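Local coordinates for protein myosin-I heavy chain (Dictyostelium discoideum, PDB 5EJY) that is an actin-based motor with ATPase activity, acting in adhesion and the early steps of phagocytosis, represented here by a MyTH4-FERM domain of its tail, at residues 229-233 / 234-238; 309-312 / 313-317. One frame throughout, in Å; residues are numbered along the deposited sequence.

Contact 1: 229-233 / 234-238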
ATOM      1  N   ASP A 229       9.141   6.543   6.778  1.00 21.14           N
ATOM      2  CA  ASP A 229      10.246   5.640   7.111  1.00 22.98           C
ATOM      3  C   ASP A 229      11.286   5.627   5.989  1.00 25.48           C
ATOM      4  O   ASP A 229      12.485   5.767   6.236  1.00 23.81           O
ATOM      5  CB  ASP A 229       9.690   4.233   7.346  1.00 22.63           C
ATOM      6  CG  ASP A 229      10.683   3.294   8.005  1.00 31.78           C
ATOM      7  OD1 ASP A 229      11.702   3.747   8.586  1.00 30.96           O
ATOM      8  OD2 ASP A 229      10.416   2.080   7.953  1.00 34.40           O
ATOM      9  N   LEU A 230      10.835   5.450   4.751  1.00 19.49           N
ATOM     10  CA  LEU A 230      11.762   5.417   3.624  1.00 24.12           C
ATOM     11  C   LEU A 230      12.456   6.767   3.425  1.00 21.24           C
ATOM     12  O   LEU A 230      13.632   6.815   3.093  1.00 21.19           O
ATOM     13  CB  LEU A 230      11.056   5.022   2.323  1.00 20.26           C
ATOM     14  CG  LEU A 230      11.403   3.644   1.764  1.00 33.25           C
ATOM     15  CD1 LEU A 230      10.951   3.563   0.304  1.00 32.51           C
ATOM     16  CD2 LEU A 230      12.904   3.339   1.898  1.00 31.93           C
ATOM     17  N   SER A 231      11.725   7.857   3.628  1.00 19.57           N
ATOM     18  CA  SER A 231      12.332   9.181   3.532  1.00 20.40           C
ATOM     19  C   SER A 231      13.474   9.296   4.546  1.00 22.37           C
ATOM     20  O   SER A 231      14.605   9.640   4.198  1.00 23.44           O
ATOM     21  CB  SER A 231      11.283  10.264   3.793  1.00 21.08           C
ATOM     22  OG  SER A 231      10.249  10.209   2.813  1.00 22.17           O
ATOM     23  N   GLN A 232      13.173   8.987   5.801  1.00 19.46           N
ATOM     24  CA  GLN A 232      14.185   9.096   6.854  1.00 20.95           C
ATOM     25  C   GLN A 232      15.391   8.204   6.548  1.00 23.33           C
ATOM     26  O   GLN A 232      16.547   8.629   6.672  1.00 23.67           O
ATOM     27  CB  GLN A 232      13.569   8.754   8.214  1.00 23.57           C
ATOM     28  CG  GLN A 232      14.585   8.752   9.358  1.00 30.47           C
ATOM     29  CD  GLN A 232      13.923   8.631  10.726  1.00 40.60           C
ATOM     30  OE1 GLN A 232      12.787   8.169  10.845  1.00 43.42           O
ATOM     31  NE2 GLN A 232      14.633   9.060  11.765  1.00 48.31           N
ATOM     32  N   ARG A 233      15.125   6.975   6.118  1.00 22.01           N
ATOM     33  CA  ARG A 233      16.191   6.031   5.818  1.00 24.42           C
ATOM     34  C   ARG A 233      17.038   6.408   4.594  1.00 27.82           C
ATOM     35  O   ARG A 233      18.195   6.001   4.492  1.00 25.51           O
ATOM     36  CB  ARG A 233      15.624   4.616   5.671  1.00 25.66           C
ATOM     37  CG  ARG A 233      14.975   4.096   6.954  1.00 24.59           C
ATOM     38  CD  ARG A 233      14.252   2.794   6.696  1.00 30.53           C
ATOM     39  NE  ARG A 233      15.197   1.791   6.241  1.00 31.53           N
ATOM     40  CZ  ARG A 233      15.960   1.069   7.056  1.00 36.00           C
ATOM     41  NH1 ARG A 233      15.864   1.222   8.375  1.00 26.92           N
ATOM     42  NH2 ARG A 233      16.813   0.189   6.549  1.00 31.98           N
ATOM     43  N   SER A 234      16.466   7.179   3.677  1.00 21.58           N
ATOM     44  CA  SER A 234      17.209   7.676   2.513  1.00 24.47           C
ATOM     45  C   SER A 234      17.882   9.001   2.822  1.00 21.36           C
ATOM     46  O   SER A 234      18.545   9.574   1.967  1.00 28.67           O
ATOM     47  CB  SER A 234      16.258   7.873   1.323  1.00 24.26           C
ATOM     48  OG  SER A 234      15.547   6.683   1.050  1.00 32.06           O
ATOM     49  N   ARG A 235      17.679   9.493   4.043  1.00 22.48           N
ATOM     50  CA  ARG A 235      18.209  10.777   4.498  1.00 22.84           C
ATOM     51  C   ARG A 235      17.622  11.979   3.750  1.00 30.10           C
ATOM     52  O   ARG A 235      18.293  12.991   3.543  1.00 25.96           O
ATOM     53  CB  ARG A 235      19.742  10.791   4.432  1.00 26.99           C
ATOM     54  CG  ARG A 235      20.376   9.497   4.933  1.00 28.76           C
ATOM     55  CD  ARG A 235      21.839   9.715   5.353  1.00 39.47           C
ATOM     56  NE  ARG A 235      22.500   8.463   5.721  1.00 35.28           N
ATOM     57  CZ  ARG A 235      22.454   7.918   6.934  1.00 41.94           C
ATOM     58  NH1 ARG A 235      21.768   8.513   7.907  1.00 38.09           N
ATOM     59  NH2 ARG A 235      23.095   6.775   7.173  1.00 35.73           N
ATOM     60  N   MET A 236      16.360  11.861   3.348  1.00 27.85           N
ATOM     61  CA  MET A 236      15.621  12.988   2.807  1.00 24.28           C
ATOM     62  C   MET A 236      14.995  13.721   3.983  1.00 24.65           C
ATOM     63  O   MET A 236      15.162  13.305   5.127  1.00 27.46           O
ATOM     64  CB  MET A 236      14.514  12.468   1.872  1.00 21.79           C
ATOM     65  CG  MET A 236      15.056  11.603   0.763  1.00 23.37           C
ATOM     66  SD  MET A 236      13.893  10.425   0.018  1.00 26.19           S
ATOM     67  CE  MET A 236      12.478  11.480  -0.284  1.00 21.56           C
ATOM     68  N   ARG A 237      14.251  14.793   3.718  1.00 27.80           N
ATOM     69  CA  ARG A 237      13.418  15.359   4.765  1.00 28.35           C
ATOM     70  C   ARG A 237      12.551  14.228   5.285  1.00 28.50           C
ATOM     71  O   ARG A 237      12.056  13.411   4.507  1.00 23.84           O
ATOM     72  CB  ARG A 237      12.553  16.507   4.247  1.00 25.35           C
ATOM     73  CG  ARG A 237      13.309  17.813   4.084  1.00 32.16           C
ATOM     74  CD  ARG A 237      12.393  18.874   3.496  1.00 32.41           C
ATOM     75  NE  ARG A 237      12.100  18.614   2.086  1.00 30.51           N
ATOM     76  CZ  ARG A 237      11.250  19.327   1.355  1.00 33.57           C
ATOM     77  NH1 ARG A 237      10.579  20.334   1.902  1.00 33.54           N
ATOM     78  NH2 ARG A 237      11.061  19.026   0.077  1.00 32.32           N
ATOM     79  N   VAL A 238      12.373  14.157   6.597  1.00 26.61           N
ATOM     80  CA  VAL A 238      11.783  12.949   7.171  1.00 29.23           C
ATOM     81  C   VAL A 238      10.262  12.863   7.002  1.00 28.96           C
ATOM     82  O   VAL A 238       9.683  11.784   7.117  1.00 29.45           O
ATOM     83  CB  VAL A 238      12.180  12.728   8.664  1.00 30.93           C
ATOM     84  CG1 VAL A 238      13.701  12.614   8.808  1.00 29.15           C
ATOM     85  CG2 VAL A 238      11.610  13.830   9.550  1.00 34.47           C
TER

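Contact 2: 309-312 / 313-317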
ATOM      1  N   VAL A 309      19.147  14.800  -2.027  1.00 32.27           N
ATOM      2  CA  VAL A 309      18.788  13.395  -2.246  1.00 29.97           C
ATOM      3  C   VAL A 309      17.408  13.304  -2.912  1.00 23.85           C
ATOM      4  O   VAL A 309      17.204  12.508  -3.829  1.00 24.16           O
ATOM      5  CB  VAL A 309      18.767  12.572  -0.939  1.00 32.76           C
ATOM      6  CG1 VAL A 309      18.197  11.189  -1.199  1.00 25.85           C
ATOM      7  CG2 VAL A 309      20.174  12.463  -0.346  1.00 34.61           C
ATOM      8  N   GLU A 310      16.481  14.131  -2.451  1.00 25.81           N
ATOM      9  CA  GLU A 310      15.142  14.177  -3.028  1.00 26.39           C
ATOM     10  C   GLU A 310      15.198  14.516  -4.513  1.00 29.74           C
ATOM     11  O   GLU A 310      14.533  13.880  -5.335  1.00 25.28           O
ATOM     12  CB  GLU A 310      14.298  15.225  -2.313  1.00 27.16           C
ATOM     13  CG  GLU A 310      14.141  14.982  -0.808  1.00 23.71           C
ATOM     14  CD  GLU A 310      13.426  16.113  -0.118  1.00 28.42           C
ATOM     15  OE1 GLU A 310      12.903  17.003  -0.826  1.00 30.59           O
ATOM     16  OE2 GLU A 310      13.373  16.117   1.135  1.00 27.26           O
ATOM     17  N   ASN A 311      15.985  15.530  -4.848  1.00 28.85           N
ATOM     18  CA  ASN A 311      16.039  16.014  -6.226  1.00 32.66           C
ATOM     19  C   ASN A 311      16.633  14.980  -7.178  1.00 30.80           C
ATOM     20  O   ASN A 311      16.164  14.837  -8.296  1.00 29.72           O
ATOM     21  CB  ASN A 311      16.764  17.365  -6.317  1.00 32.04           C
ATOM     22  CG  ASN A 311      15.979  18.490  -5.660  1.00 33.99           C
ATOM     23  OD1 ASN A 311      14.784  18.362  -5.402  1.00 40.16           O
ATOM     24  ND2 ASN A 311      16.645  19.599  -5.393  1.00 41.16           N
ATOM     25  N   GLU A 312      17.645  14.239  -6.728  1.00 27.07           N
ATOM     26  CA  GLU A 312      18.218  13.156  -7.542  1.00 27.88           C
ATOM     27  C   GLU A 312      17.214  12.036  -7.816  1.00 31.24           C
ATOM     28  O   GLU A 312      17.132  11.530  -8.941  1.00 26.80           O
ATOM     29  CB  GLU A 312      19.474  12.570  -6.881  1.00 34.49           C
ATOM     30  CG  GLU A 312      20.576  13.587  -6.643  1.00 38.54           C
ATOM     31  CD  GLU A 312      21.241  14.067  -7.928  1.00 46.23           C
ATOM     32  OE1 GLU A 312      21.193  13.342  -8.948  1.00 42.73           O
ATOM     33  OE2 GLU A 312      21.813  15.180  -7.915  1.00 50.22           O
ATOM     34  N   PHE A 313      16.460  11.624  -6.795  1.00 26.04           N
ATOM     35  CA  PHE A 313      15.407  10.637  -7.027  1.00 26.34           C
ATOM     36  C   PHE A 313      14.455  11.205  -8.086  1.00 22.32           C
ATOM     37  O   PHE A 313      14.067  10.517  -9.041  1.00 23.92           O
ATOM     38  CB  PHE A 313      14.628  10.328  -5.732  1.00 25.86           C
ATOM     39  CG  PHE A 313      15.268   9.259  -4.853  1.00 26.52           C
ATOM     40  CD1 PHE A 313      15.937   8.182  -5.404  1.00 25.46           C
ATOM     41  CD2 PHE A 313      15.163   9.333  -3.461  1.00 27.32           C
ATOM     42  CE1 PHE A 313      16.514   7.200  -4.585  1.00 31.78           C
ATOM     43  CE2 PHE A 313      15.725   8.362  -2.644  1.00 27.13           C
ATOM     44  CZ  PHE A 313      16.402   7.294  -3.206  1.00 30.86           C
ATOM     45  N   TYR A 314      14.086  12.467  -7.924  1.00 21.90           N
ATOM     46  CA  TYR A 314      13.142  13.067  -8.863  1.00 24.21           C
ATOM     47  C   TYR A 314      13.648  13.134 -10.315  1.00 29.52           C
ATOM     48  O   TYR A 314      12.889  12.851 -11.242  1.00 24.23           O
ATOM     49  CB  TYR A 314      12.661  14.446  -8.394  1.00 25.78           C
ATOM     50  CG  TYR A 314      11.805  15.110  -9.450  1.00 26.55           C
ATOM     51  CD1 TYR A 314      10.637  14.497  -9.902  1.00 24.79           C
ATOM     52  CD2 TYR A 314      12.180  16.316 -10.028  1.00 26.49           C
ATOM     53  CE1 TYR A 314       9.848  15.082 -10.895  1.00 22.14           C
ATOM     54  CE2 TYR A 314      11.385  16.918 -11.023  1.00 25.91           C
ATOM     55  CZ  TYR A 314      10.228  16.298 -11.441  1.00 24.96           C
ATOM     56  OH  TYR A 314       9.449  16.889 -12.426  1.00 27.58           O
ATOM     57  N   TYR A 315      14.911  13.505 -10.521  1.00 27.23           N
ATOM     58  CA  TYR A 315      15.446  13.565 -11.885  1.00 30.08           C
ATOM     59  C   TYR A 315      15.296  12.231 -12.602  1.00 29.35           C
ATOM     60  O   TYR A 315      15.000  12.197 -13.791  1.00 26.77           O
ATOM     61  CB  TYR A 315      16.922  13.983 -11.916  1.00 29.03           C
ATOM     62  CG  TYR A 315      17.216  15.314 -11.278  1.00 32.52           C
ATOM     63  CD1 TYR A 315      16.287  16.337 -11.290  1.00 35.84           C
ATOM     64  CD2 TYR A 315      18.435  15.537 -10.631  1.00 38.35           C
ATOM     65  CE1 TYR A 315      16.562  17.557 -10.691  1.00 40.22           C
ATOM     66  CE2 TYR A 315      18.718  16.748 -10.040  1.00 35.89           C
ATOM     67  CZ  TYR A 315      17.781  17.754 -10.071  1.00 39.61           C
ATOM     68  OH  TYR A 315      18.068  18.961  -9.470  1.00 46.12           O
ATOM     69  N   HIS A 316      15.514  11.127 -11.893  1.00 23.05           N
ATOM     70  CA  HIS A 316      15.344   9.808 -12.501  1.00 26.96           C
ATOM     71  C   HIS A 316      13.899   9.592 -12.923  1.00 26.32           C
ATOM     72  O   HIS A 316      13.625   9.026 -13.981  1.00 26.38           O
ATOM     73  CB  HIS A 316      15.751   8.694 -11.530  1.00 29.71           C
ATOM     74  CG  HIS A 316      17.212   8.676 -11.212  1.00 36.09           C
ATOM     75  ND1 HIS A 316      17.727   9.207 -10.050  1.00 41.49           N
ATOM     76  CD2 HIS A 316      18.267   8.196 -11.908  1.00 42.00           C
ATOM     77  CE1 HIS A 316      19.037   9.051 -10.040  1.00 43.38           C
ATOM     78  NE2 HIS A 316      19.390   8.435 -11.154  1.00 47.42           N
ATOM     79  N   GLN A 317      12.983  10.022 -12.063  1.00 24.12           N
ATOM     80  CA  GLN A 317      11.545   9.906 -12.322  1.00 25.11           C
ATOM     81  C   GLN A 317      11.124  10.728 -13.541  1.00 24.01           C
ATOM     82  O   GLN A 317      10.434  10.229 -14.423  1.00 24.70           O
ATOM     83  CB  GLN A 317      10.774  10.372 -11.088  1.00 22.15           C
ATOM     84  CG  GLN A 317       9.292  10.633 -11.289  1.00 25.46           C
ATOM     85  CD  GLN A 317       8.615  11.036  -9.988  1.00 23.20           C
ATOM     86  OE1 GLN A 317       9.031  10.606  -8.915  1.00 21.31           O
ATOM     87  NE2 GLN A 317       7.597  11.887 -10.074  1.00 22.43           N
TER

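Contact 1: 229-233 / 234-238
M236 folds back over S231 just after the end of helix 223-233. Its CB lies 3.7 Å from S231 O and CG follows at a similar range; SD then passes S231 CA at 4.0 Å, and the bend at chi3 (48°) turns CE toward S231 OG. The thioether thus lies along the last turn instead of leaving it, and M236 also touches F289 of the central strand 285-291. The backbone closes a Schellman motif: R235 takes a positive phi (65°), M236 N donates to S231 O at 3.0 Å, and R235 N reaches Q232 O from above the carbonyl plane. One residue earlier, L230 O accepts two bonds from S234, from N and from OG (2.8 Å), which approach from opposite faces of its plane. On the outer side V238 CG1 lies alongside Q232 CB at 3.9 Å, the two side chains pointing the same way. S231 OG is held by S227 O and N243 ND2. L230 O therefore keeps its helical bond and gains a hydroxyl, the Schellman turn supplies donors to S231 O and Q232 O, and the apolar arm of M236 shields the S231 side of the cap.

Contact 2: 309-312 / 313-317
V309 and F313, one turn apart on helix 304-322, lie side by side and point the same way. CG1 of V309 meets F313 CE2 at 4.0 Å, while the backbone joins the same residues through a nearly straight bond from F313 N to V309 O (170° at the hydrogen). E310 continues the helical pattern by accepting from Y314 N, but its side chain leads off the turn and its carboxylate is engaged by R237. N311 meets Y315 through backbone and side chain. Y315 N donates to N311 O at 2.9 Å, and the same oxygen sits over the centre of the phenol ring, 3.1 Å above its plane; chi1 of Y315 (-58°) folds the ring back over the preceding turn. Farther out on the ring, N311 CB comes within 3.8 Å of Y315 OH. E312 brings its carboxylate to the rim of that ring, OE1 lying 3.9 Å from Y315 CD2 near the ring plane, with the two planes almost perpendicular; OE1 also forms a long, weak ion pair with K394 NZ. The E312 carbonyl receives two weak bonds from H316: H316 N to E312 O is 3.4 Å, and H316 ND1 to the same oxygen 2.6 Å, at only 126° at the hydrogen. An imidazole turned back in this way may add a weak side-chain donor to the helical bond. Beyond the segment, Y315 packs on V398 and E402 of helix 390-402, while Y314 leans edge-to-face on F294 and bonds through OH to N408 N. Contacts at i+3 and i+4 are those of a regular alpha-helix, here one belonging to the helical central lobe of the FERM domain.

Contacts 1 and 2 follow in series along the chain and belong to successive lobes of one FERM domain, with their centres about 13 Å apart. Residues 229-238 end helix 223-233, which packs on the mixed sheet of the ubiquitin-like lobe; residues 309-317 lie on helix 304-322 of the central lobe. They meet directly. R237 NH2 forms a salt bridge with E310 OE1 at 2.9 Å, and M236 CG packs on V309 CG1 at 3.7 Å. The loop that caps one helix therefore also supplies part of the surface against which the other packs, joining the two lobes through both an ion pair and apolar packing.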